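Local coordinates for protein galactonate dehydratase (Zobellia galactanivorans, PDB 5OLC) that belongs to the enolase superfamily, pairing a mandelate racemase-type N-terminal domain with a TIM-barrel-like C-terminal domain, at residues K12-Y17 / F69-L74; I44-G49 / W114-K119. All coordinates share one frame; numbering follows the deposited sequence.

Interaction 1: residues K12-Y17 / F69-L74; sequences KKIEPY and FFTPFL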
loop_
_atom_site.group_PDB
_atom_site.type_symbol
_atom_site.label_atom_id
_atom_site.label_comp_id
_atom_site.label_asym_id
_atom_site.label_seq_id
_atom_site.Cartn_x
_atom_site.Cartn_y
_atom_site.Cartn_z
ATOM N N LYS A 12 -33.865 -39.614 0.428
ATOM C CA LYS A 12 -34.888 -40.145 1.331
ATOM C C LYS A 12 -34.383 -40.166 2.801
ATOM O O LYS A 12 -35.147 -39.772 3.696
ATOM C CB LYS A 12 -35.508 -41.493 0.870
ATOM C CG LYS A 12 -34.738 -42.783 1.159
ATOM C CD LYS A 12 -35.695 -43.975 1.226
ATOM C CE LYS A 12 -35.036 -45.262 1.673
ATOM N NZ LYS A 12 -34.259 -45.937 0.589
ATOM N N LYS A 13 -33.095 -40.548 3.036
ATOM C CA LYS A 13 -32.549 -40.590 4.387
ATOM C C LYS A 13 -31.024 -40.295 4.514
ATOM O O LYS A 13 -30.186 -41.020 3.951
ATOM C CB LYS A 13 -32.907 -41.931 5.083
ATOM C CG LYS A 13 -32.294 -43.207 4.501
ATOM C CD LYS A 13 -33.076 -44.429 4.958
ATOM C CE LYS A 13 -32.329 -45.721 4.745
ATOM N NZ LYS A 13 -33.191 -46.781 4.143
ATOM N N ILE A 14 -30.687 -39.244 5.323
ATOM C CA ILE A 14 -29.307 -38.875 5.694
ATOM C C ILE A 14 -29.071 -39.529 7.074
ATOM O O ILE A 14 -29.863 -39.314 7.990
ATOM C CB ILE A 14 -29.032 -37.327 5.716
ATOM C CG1 ILE A 14 -29.405 -36.640 4.380
ATOM C CG2 ILE A 14 -27.558 -37.037 6.069
ATOM C CD1 ILE A 14 -29.888 -35.235 4.531
ATOM N N GLU A 15 -28.007 -40.348 7.207
ATOM C CA GLU A 15 -27.716 -41.065 8.451
ATOM C C GLU A 15 -26.298 -40.847 8.991
ATOM O O GLU A 15 -25.366 -41.547 8.581
ATOM C CB GLU A 15 -28.018 -42.564 8.307
ATOM C CG GLU A 15 -29.505 -42.896 8.388
ATOM C CD GLU A 15 -29.988 -44.187 7.746
ATOM O OE1 GLU A 15 -29.151 -45.002 7.291
ATOM O OE2 GLU A 15 -31.224 -44.377 7.697
ATOM N N PRO A 16 -26.129 -39.917 9.968
ATOM C CA PRO A 16 -24.799 -39.717 10.567
ATOM C C PRO A 16 -24.450 -40.767 11.628
ATOM O O PRO A 16 -25.302 -41.157 12.410
ATOM C CB PRO A 16 -24.886 -38.304 11.134
ATOM C CG PRO A 16 -26.349 -38.089 11.432
ATOM C CD PRO A 16 -27.145 -39.018 10.572
ATOM N N TYR A 17 -23.214 -41.259 11.619
ATOM C CA TYR A 17 -22.751 -42.265 12.571
ATOM C C TYR A 17 -21.448 -41.836 13.189
ATOM O O TYR A 17 -20.492 -41.560 12.460
ATOM C CB TYR A 17 -22.549 -43.640 11.917
ATOM C CG TYR A 17 -23.743 -44.166 11.148
ATOM C CD1 TYR A 17 -24.850 -44.692 11.813
ATOM C CD2 TYR A 17 -23.742 -44.203 9.757
ATOM C CE1 TYR A 17 -25.949 -45.192 11.112
ATOM C CE2 TYR A 17 -24.834 -44.705 9.044
ATOM C CZ TYR A 17 -25.937 -45.198 9.727
ATOM O OH TYR A 17 -27.030 -45.683 9.047
ATOM N N PHE A 69 -28.808 -30.803 11.729
ATOM C CA PHE A 69 -29.314 -29.443 11.533
ATOM C C PHE A 69 -29.771 -29.219 10.101
ATOM O O PHE A 69 -30.845 -28.657 9.898
ATOM C CB PHE A 69 -28.292 -28.372 11.987
ATOM C CG PHE A 69 -28.674 -26.959 11.597
ATOM C CD1 PHE A 69 -29.641 -26.255 12.313
ATOM C CD2 PHE A 69 -28.085 -26.341 10.501
ATOM C CE1 PHE A 69 -30.011 -24.960 11.933
ATOM C CE2 PHE A 69 -28.451 -25.048 10.129
ATOM C CZ PHE A 69 -29.413 -24.369 10.843
ATOM N N PHE A 70 -28.961 -29.669 9.124
ATOM C CA PHE A 70 -29.243 -29.530 7.689
ATOM C C PHE A 70 -30.176 -30.581 7.147
ATOM O O PHE A 70 -30.760 -30.362 6.079
ATOM C CB PHE A 70 -27.951 -29.564 6.852
ATOM C CG PHE A 70 -26.930 -28.513 7.217
ATOM C CD1 PHE A 70 -27.208 -27.159 7.046
ATOM C CD2 PHE A 70 -25.681 -28.877 7.715
ATOM C CE1 PHE A 70 -26.273 -26.195 7.388
ATOM C CE2 PHE A 70 -24.744 -27.912 8.054
ATOM C CZ PHE A 70 -25.043 -26.577 7.882
ATOM N N THR A 71 -30.287 -31.740 7.838
ATOM C CA THR A 71 -31.081 -32.878 7.371
ATOM C C THR A 71 -32.502 -32.433 7.023
ATOM O O THR A 71 -32.858 -32.705 5.885
ATOM C CB THR A 71 -30.967 -34.076 8.307
ATOM O OG1 THR A 71 -29.598 -34.480 8.328
ATOM C CG2 THR A 71 -31.787 -35.254 7.848
ATOM N N PRO A 72 -33.265 -31.645 7.831
ATOM C CA PRO A 72 -34.624 -31.233 7.390
ATOM C C PRO A 72 -34.729 -30.558 6.016
ATOM O O PRO A 72 -35.685 -30.868 5.293
ATOM C CB PRO A 72 -35.101 -30.298 8.500
ATOM C CG PRO A 72 -34.379 -30.771 9.704
ATOM C CD PRO A 72 -33.017 -31.213 9.223
ATOM N N PHE A 73 -33.751 -29.674 5.640
ATOM C CA PHE A 73 -33.748 -28.935 4.358
ATOM C C PHE A 73 -33.031 -29.653 3.195
ATOM O O PHE A 73 -32.753 -29.031 2.157
ATOM C CB PHE A 73 -33.183 -27.511 4.513
ATOM C CG PHE A 73 -32.970 -26.994 5.909
ATOM C CD1 PHE A 73 -33.985 -26.321 6.581
ATOM C CD2 PHE A 73 -31.738 -27.120 6.530
ATOM C CE1 PHE A 73 -33.781 -25.819 7.865
ATOM C CE2 PHE A 73 -31.531 -26.610 7.811
ATOM C CZ PHE A 73 -32.558 -25.973 8.475
ATOM N N LEU A 74 -32.731 -30.956 3.364
ATOM C CA LEU A 74 -32.054 -31.737 2.330
ATOM C C LEU A 74 -32.888 -32.915 1.810
ATOM O O LEU A 74 -32.675 -33.376 0.687
ATOM C CB LEU A 74 -30.674 -32.233 2.808
ATOM C CG LEU A 74 -29.541 -31.237 2.953
ATOM C CD1 LEU A 74 -28.291 -31.935 3.352
ATOM C CD2 LEU A 74 -29.267 -30.489 1.679
#
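Ile14, on strand 11-22, outermost in the chain's three-stranded sheet, faces Thr71 of 69-74, their CA atoms 6.5 Å apart, and no hydrogen bond joins the two backbones. The contact is therefore made by side chains, and Ile14 is the one residue of 12-17 with a substantial part in it. Its CG1 is set anti to the carbonyl carbon (chi1 -54°), and chi2 of 148° carries CD1 on toward 69-74. There CD1 meets CG2 of Thr71 at 3.8 Å, the two side chains approaching tip to tip, while Leu74 crosses Ile14 at about a right angle and brings its CB to 3.5 Å from the same CD1. Leu74 CD1 is also close to Ile14 CD1, at 3.9 Å. A beta-branched isoleucine suits this place, since it sits easily in a strand and still carries a long arm to the helix layer.

Threonine is apt opposite it because both of its branches pack on Ile14, OG1 lying 3.9 Å from Ile14 CB, and OG1 is in addition hydrogen-bonded to the carbonyl of Ile67. The hydroxyl is thus satisfied by the preceding turn of helix 60-70, at the border of an apolar patch. Leu74 is held near by the backbone bond from its N to Thr71 O (3.1 Å), and its side chain continues inward onto Leu85 and Ile109 of the neighbouring helices. On the strand's other side, Tyr17 OH donates to Glu15 OE1 at 2.8 Å, arriving 43° out of the carboxylate plane. Such packing of a three-stranded antiparallel sheet against helices is characteristic of the N-terminal capping domain of enolase-superfamily proteins.

Interaction 2: residues I44-G49 / W114-K119; sequences ITLDDG and WDIKGK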
loop_
_atom_site.group_PDB
_atom_site.type_symbol
_atom_site.label_atom_id
_atom_site.label_comp_id
_atom_site.label_asym_id
_atom_site.label_seq_id
_atom_site.Cartn_x
_atom_site.Cartn_y
_atom_site.Cartn_z
ATOM N N ILE A 44 -25.931 -40.967 2.857
ATOM C CA ILE A 44 -27.109 -40.355 2.256
ATOM C C ILE A 44 -27.612 -41.400 1.296
ATOM O O ILE A 44 -26.838 -41.917 0.487
ATOM C CB ILE A 44 -26.855 -38.982 1.559
ATOM C CG1 ILE A 44 -26.178 -37.984 2.526
ATOM C CG2 ILE A 44 -28.188 -38.404 0.991
ATOM C CD1 ILE A 44 -25.418 -36.930 1.899
ATOM N N THR A 45 -28.899 -41.748 1.425
ATOM C CA THR A 45 -29.548 -42.715 0.552
ATOM C C THR A 45 -30.765 -42.054 -0.132
ATOM O O THR A 45 -31.567 -41.347 0.498
ATOM C CB THR A 45 -29.844 -44.090 1.240
ATOM O OG1 THR A 45 -31.233 -44.204 1.544
ATOM C CG2 THR A 45 -28.983 -44.370 2.487
ATOM N N LEU A 46 -30.860 -42.306 -1.447
ATOM C CA LEU A 46 -31.902 -41.808 -2.334
ATOM C C LEU A 46 -33.127 -42.727 -2.303
ATOM O O LEU A 46 -33.019 -43.876 -1.842
ATOM C CB LEU A 46 -31.351 -41.716 -3.766
ATOM C CG LEU A 46 -30.043 -40.914 -4.010
ATOM C CD1 LEU A 46 -29.743 -40.823 -5.491
ATOM C CD2 LEU A 46 -30.103 -39.505 -3.407
ATOM N N ASP A 47 -34.292 -42.230 -2.818
ATOM C CA ASP A 47 -35.545 -42.996 -2.905
ATOM C C ASP A 47 -35.306 -44.363 -3.576
ATOM O O ASP A 47 -35.891 -45.360 -3.163
ATOM C CB ASP A 47 -36.617 -42.226 -3.709
ATOM C CG ASP A 47 -37.136 -40.905 -3.164
ATOM O OD1 ASP A 47 -36.941 -40.632 -1.959
ATOM O OD2 ASP A 47 -37.795 -40.170 -3.931
ATOM N N ASP A 48 -34.427 -44.400 -4.591
ATOM C CA ASP A 48 -34.033 -45.573 -5.384
ATOM C C ASP A 48 -32.936 -46.449 -4.723
ATOM O O ASP A 48 -32.379 -47.329 -5.377
ATOM C CB ASP A 48 -33.594 -45.118 -6.787
ATOM C CG ASP A 48 -32.663 -43.944 -6.702
ATOM O OD1 ASP A 48 -31.540 -44.125 -6.231
ATOM O OD2 ASP A 48 -33.122 -42.801 -6.959
ATOM N N GLY A 49 -32.642 -46.215 -3.455
ATOM C CA GLY A 49 -31.665 -47.031 -2.754
ATOM C C GLY A 49 -30.208 -46.861 -3.128
ATOM O O GLY A 49 -29.372 -47.708 -2.778
ATOM N N TRP A 114 -21.085 -36.693 -3.775
ATOM C CA TRP A 114 -20.090 -36.918 -4.814
ATOM C C TRP A 114 -19.911 -38.412 -5.014
ATOM O O TRP A 114 -19.608 -38.822 -6.137
ATOM C CB TRP A 114 -18.762 -36.204 -4.498
ATOM C CG TRP A 114 -18.714 -34.780 -4.994
ATOM C CD1 TRP A 114 -19.013 -33.658 -4.286
ATOM C CD2 TRP A 114 -18.429 -34.346 -6.330
ATOM N NE1 TRP A 114 -18.939 -32.552 -5.094
ATOM C CE2 TRP A 114 -18.593 -32.944 -6.360
ATOM C CE3 TRP A 114 -18.062 -35.011 -7.520
ATOM C CZ2 TRP A 114 -18.343 -32.182 -7.516
ATOM C CZ3 TRP A 114 -17.829 -34.261 -8.668
ATOM C CH2 TRP A 114 -17.985 -32.864 -8.664
ATOM N N ASP A 115 -20.154 -39.238 -3.950
ATOM C CA ASP A 115 -20.119 -40.703 -4.049
ATOM C C ASP A 115 -21.377 -41.117 -4.781
ATOM O O ASP A 115 -21.268 -41.890 -5.729
ATOM C CB ASP A 115 -20.039 -41.389 -2.674
ATOM C CG ASP A 115 -19.562 -42.839 -2.701
ATOM O OD1 ASP A 115 -18.845 -43.221 -3.663
ATOM O OD2 ASP A 115 -19.865 -43.583 -1.733
ATOM N N ILE A 116 -22.553 -40.528 -4.409
ATOM C CA ILE A 116 -23.855 -40.730 -5.053
ATOM C C ILE A 116 -23.742 -40.423 -6.533
ATOM O O ILE A 116 -24.041 -41.299 -7.324
ATOM C CB ILE A 116 -24.994 -39.899 -4.387
ATOM C CG1 ILE A 116 -25.539 -40.589 -3.106
ATOM C CG2 ILE A 116 -26.146 -39.596 -5.374
ATOM C CD1 ILE A 116 -26.446 -39.719 -2.216
ATOM N N LYS A 117 -23.288 -39.208 -6.907
ATOM C CA LYS A 117 -23.142 -38.748 -8.297
ATOM C C LYS A 117 -22.258 -39.657 -9.103
ATOM O O LYS A 117 -22.614 -40.002 -10.230
ATOM C CB LYS A 117 -22.575 -37.341 -8.326
ATOM C CG LYS A 117 -23.503 -36.296 -8.939
ATOM C CD LYS A 117 -22.931 -34.864 -8.771
ATOM C CE LYS A 117 -21.498 -34.722 -9.243
ATOM N NZ LYS A 117 -21.239 -35.472 -10.517
ATOM N N GLY A 118 -21.141 -40.063 -8.505
ATOM C CA GLY A 118 -20.203 -40.999 -9.106
ATOM C C GLY A 118 -20.888 -42.300 -9.469
ATOM O O GLY A 118 -20.835 -42.737 -10.623
ATOM N N LYS A 119 -21.602 -42.880 -8.489
ATOM C CA LYS A 119 -22.391 -44.096 -8.656
ATOM C C LYS A 119 -23.484 -43.874 -9.747
ATOM O O LYS A 119 -23.454 -44.543 -10.783
ATOM C CB LYS A 119 -22.984 -44.537 -7.299
ATOM C CG LYS A 119 -21.931 -45.103 -6.323
ATOM C CD LYS A 119 -22.441 -45.160 -4.866
ATOM C CE LYS A 119 -21.682 -46.116 -3.972
ATOM N NZ LYS A 119 -21.908 -45.848 -2.534
#
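Ile116 meets Ile44 and Leu46 in a contact without hydrogen bonds, with the strand end 44-46 on one side and helix 101-120 on the other. Its CD1 comes within 3.9 Å of Ile44 CB, the two isoleucine side chains crossing at about a right angle, and the same CD1 also packs on the backbone Ile44 O at 3.5 Å. Leu46 runs obliquely past it, with CD1 3.8 Å from Ile116 CG2. With CG1 of Ile116 anti to its carbonyl carbon (chi1 -81°), the longer branch ends between Ile44 and Leu46 CD2, while CG2 meets Leu46 CD1. Branched aliphatic residues suit these buried places, as two arms fill the layer between sheet and helix. Ile109 and Ala112 extend the same helix face against Ile44.

This is the sheet-on-helix packing of the enolase-type N-terminal domain, at the point where strand 36-46 turns back into 51-56. The reversal is a type I turn from Leu46 to Gly49, closed by Gly49 N to Leu46 O at 2.9 Å; glycine is apt there because its phi is positive.

Polar interactions lie beside the apolar layer. Lys119 NZ forms a salt bridge with Asp115 OD2, 3.2 Å away and 61° out of the carboxylate plane. The ammonium also bonds Tyr51 O, and Asp115 OD2 takes the backbone N-H of Trp53, so this pair ties the helix to strand 51-56.

Interactions 1 and 2 lie in the N-terminal domain with centres about 13 Å apart, both about 23 Å from the centre of the chain. Their segments alternate along the sequence, in the order 12-17, 44-49, 69-74, 114-119. Strands 11-22 and 36-46 are antiparallel neighbours in the three-stranded sheet, and they join the two contacts directly at a classic beta bulge: Lys12 N lies 2.9 Å from Thr45 O, and Lys13 O lies 2.9 Å from Thr45 N, both probable hydrogen bonds. The two contacts appear to belong to one apolar layer between sheet and helices, since Ile14 touches Ile44, and Ile109 of helix 101-120 touches both Leu74 and Ile44.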